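Local coordinates for protein ribonuclease VapC2 (PDB 3ZVK) that acts as the toxin of a type II toxin-antitoxin pair, a magnesium-dependent ribonuclease that cuts single-stranded RNA, at residues L5-C10 with N97-I102. The protein carries 1 engineered substitution. Numbering follows the deposited sequence.
Engineered in segment 5-10: G6 (natural residue Asp).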
loop_
_atom_site.group_PDB
_atom_site.type_symbol
_atom_site.label_atom_id
_atom_site.label_comp_id
_atom_site.label_asym_id
_atom_site.label_seq_id
_atom_site.Cartn_x
_atom_site.Cartn_y
_atom_site.Cartn_z
ATOM N N LEU A 5 -15.946 24.172 -12.449
ATOM C CA LEU A 5 -16.017 24.795 -13.788
ATOM C C LEU A 5 -16.038 23.734 -14.866
ATOM O O LEU A 5 -15.321 22.723 -14.772
ATOM C CB LEU A 5 -14.843 25.771 -14.053
ATOM C CG LEU A 5 -14.441 26.694 -12.927
ATOM C CD1 LEU A 5 -13.094 27.356 -13.236
ATOM C CD2 LEU A 5 -15.542 27.715 -12.646
ATOM N N GLY A 6 -16.884 23.959 -15.856
ATOM C CA GLY A 6 -17.024 23.090 -17.024
ATOM C C GLY A 6 -15.902 23.365 -18.007
ATOM O O GLY A 6 -15.129 24.314 -17.831
ATOM N N THR A 7 -15.795 22.539 -19.035
ATOM C CA THR A 7 -14.729 22.621 -20.036
ATOM C C THR A 7 -14.761 23.949 -20.795
ATOM O O THR A 7 -13.710 24.583 -20.933
ATOM C CB THR A 7 -14.770 21.381 -20.958
ATOM O OG1 THR A 7 -14.755 20.210 -20.130
ATOM C CG2 THR A 7 -13.588 21.326 -21.942
ATOM N N ASN A 8 -15.951 24.357 -21.282
ATOM C CA ASN A 8 -16.167 25.591 -22.032
ATOM C C ASN A 8 -15.730 26.824 -21.264
ATOM O O ASN A 8 -15.070 27.669 -21.854
ATOM C CB ASN A 8 -17.632 25.735 -22.470
ATOM C CG ASN A 8 -18.207 24.731 -23.436
ATOM O OD1 ASN A 8 -19.410 24.760 -23.676
ATOM N ND2 ASN A 8 -17.420 23.905 -24.113
ATOM N N ILE A 9 -16.037 26.907 -19.950
ATOM C CA ILE A 9 -15.620 28.006 -19.074
ATOM C C ILE A 9 -14.107 28.062 -19.043
ATOM O O ILE A 9 -13.554 29.146 -19.211
ATOM C CB ILE A 9 -16.242 27.888 -17.642
ATOM C CG1 ILE A 9 -17.703 28.407 -17.631
ATOM C CG2 ILE A 9 -15.407 28.594 -16.575
ATOM C CD1 ILE A 9 -17.934 29.963 -17.779
ATOM N N CYS A 10 -13.449 26.870 -18.868
ATOM C CA CYS A 10 -12.004 26.731 -18.756
ATOM C C CYS A 10 -11.273 27.134 -20.033
ATOM O O CYS A 10 -10.319 27.914 -19.937
ATOM C CB CYS A 10 -11.616 25.344 -18.271
ATOM S SG CYS A 10 -12.036 25.011 -16.545
ATOM N N ASN A 97 -20.957 12.187 -24.021
ATOM C CA ASN A 97 -19.579 11.996 -23.621
ATOM C C ASN A 97 -19.189 12.332 -22.174
ATOM O O ASN A 97 -19.750 11.822 -21.179
ATOM C CB ASN A 97 -18.613 12.614 -24.708
ATOM C CG ASN A 97 -18.192 14.086 -24.623
ATOM O OD1 ASN A 97 -18.887 14.958 -24.097
ATOM N ND2 ASN A 97 -16.997 14.384 -25.118
ATOM N N ASN A 98 -18.181 13.188 -22.096
ATOM C CA ASN A 98 -17.561 13.679 -20.925
ATOM C C ASN A 98 -18.428 14.685 -20.209
ATOM O O ASN A 98 -18.420 14.676 -18.976
ATOM C CB ASN A 98 -16.137 14.097 -21.274
ATOM C CG ASN A 98 -15.370 12.851 -21.650
ATOM O OD1 ASN A 98 -15.919 11.762 -21.576
ATOM N ND2 ASN A 98 -14.111 12.938 -22.056
ATOM N N ASP A 99 -19.266 15.444 -20.937
ATOM C CA ASP A 99 -20.202 16.384 -20.303
ATOM C C ASP A 99 -21.193 15.690 -19.357
ATOM O O ASP A 99 -21.460 16.204 -18.276
ATOM C CB ASP A 99 -20.845 17.353 -21.302
ATOM C CG ASP A 99 -19.877 18.427 -21.786
ATOM O OD1 ASP A 99 -18.760 18.521 -21.226
ATOM O OD2 ASP A 99 -20.246 19.196 -22.698
ATOM N N LEU A 100 -21.615 14.459 -19.706
ATOM C CA LEU A 100 -22.433 13.600 -18.847
ATOM C C LEU A 100 -21.616 13.217 -17.548
ATOM O O LEU A 100 -22.150 13.299 -16.443
ATOM C CB LEU A 100 -22.829 12.342 -19.634
ATOM C CG LEU A 100 -24.226 11.746 -19.443
ATOM C CD1 LEU A 100 -25.241 12.775 -19.042
ATOM C CD2 LEU A 100 -24.716 11.112 -20.730
ATOM N N LEU A 101 -20.316 12.880 -17.694
ATOM C CA LEU A 101 -19.428 12.539 -16.581
ATOM C C LEU A 101 -19.194 13.765 -15.697
ATOM O O LEU A 101 -19.258 13.666 -14.473
ATOM C CB LEU A 101 -18.076 11.968 -17.085
ATOM C CG LEU A 101 -18.089 10.522 -17.638
ATOM C CD1 LEU A 101 -16.855 10.227 -18.425
ATOM C CD2 LEU A 101 -18.142 9.509 -16.525
ATOM N N ILE A 102 -18.938 14.921 -16.343
ATOM C CA ILE A 102 -18.707 16.218 -15.722
ATOM C C ILE A 102 -19.911 16.622 -14.879
ATOM O O ILE A 102 -19.710 17.015 -13.733
ATOM C CB ILE A 102 -18.293 17.285 -16.795
ATOM C CG1 ILE A 102 -16.852 17.001 -17.284
ATOM C CG2 ILE A 102 -18.388 18.724 -16.246
ATOM C CD1 ILE A 102 -16.590 17.320 -18.783
#
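The D99 carboxylate presents its OD1 end to T7, and OD1 stays 4.5 Å from T7 OG1, too far for a direct bond. At that same end sits the I102 methyl CD1, 3.5 Å from D99 OD1. The second flat group, the poorly ordered amide of N97, lies further back: its OD1 accepts the backbone N of D99 at 3.2 Å, with the donor raised 52° out of the carbonyl plane, and closes an Asx turn.

The closest touch between the segments is I102 CD1 against T7 OG1, at 3.7 Å. The two side chains cross at about a right angle, with the I102 end methyl against the T7 hydroxyl. On T7, OG1 stands beside the backbone N and opposite the carbonyl carbon (chi1 -53°), which turns it to I102.

G6, an engineered replacement of the natural Asp, is the N-cap of helix 7-16, where strand 2-5 hands over to that helix; its O takes the first-turn bond from C10 N at 3.2 Å. Alongside, E43 of helix 38-50 packs on T7 and bonds N98 ND2, tying in helix 97-109. Y76 of the antitoxin VapB chain also packs on T7.

Only 95 Å² is buried between the segments, and what faces across is a methyl, a hydroxyl and a carboxylate oxygen. The position of G6 is a predicted magnesium site, and D99 lies close to it; D99, together with E43 beside T7 and N98, probably belongs to the acidic metal pocket of PIN-domain nucleases, here lacking one carboxylate.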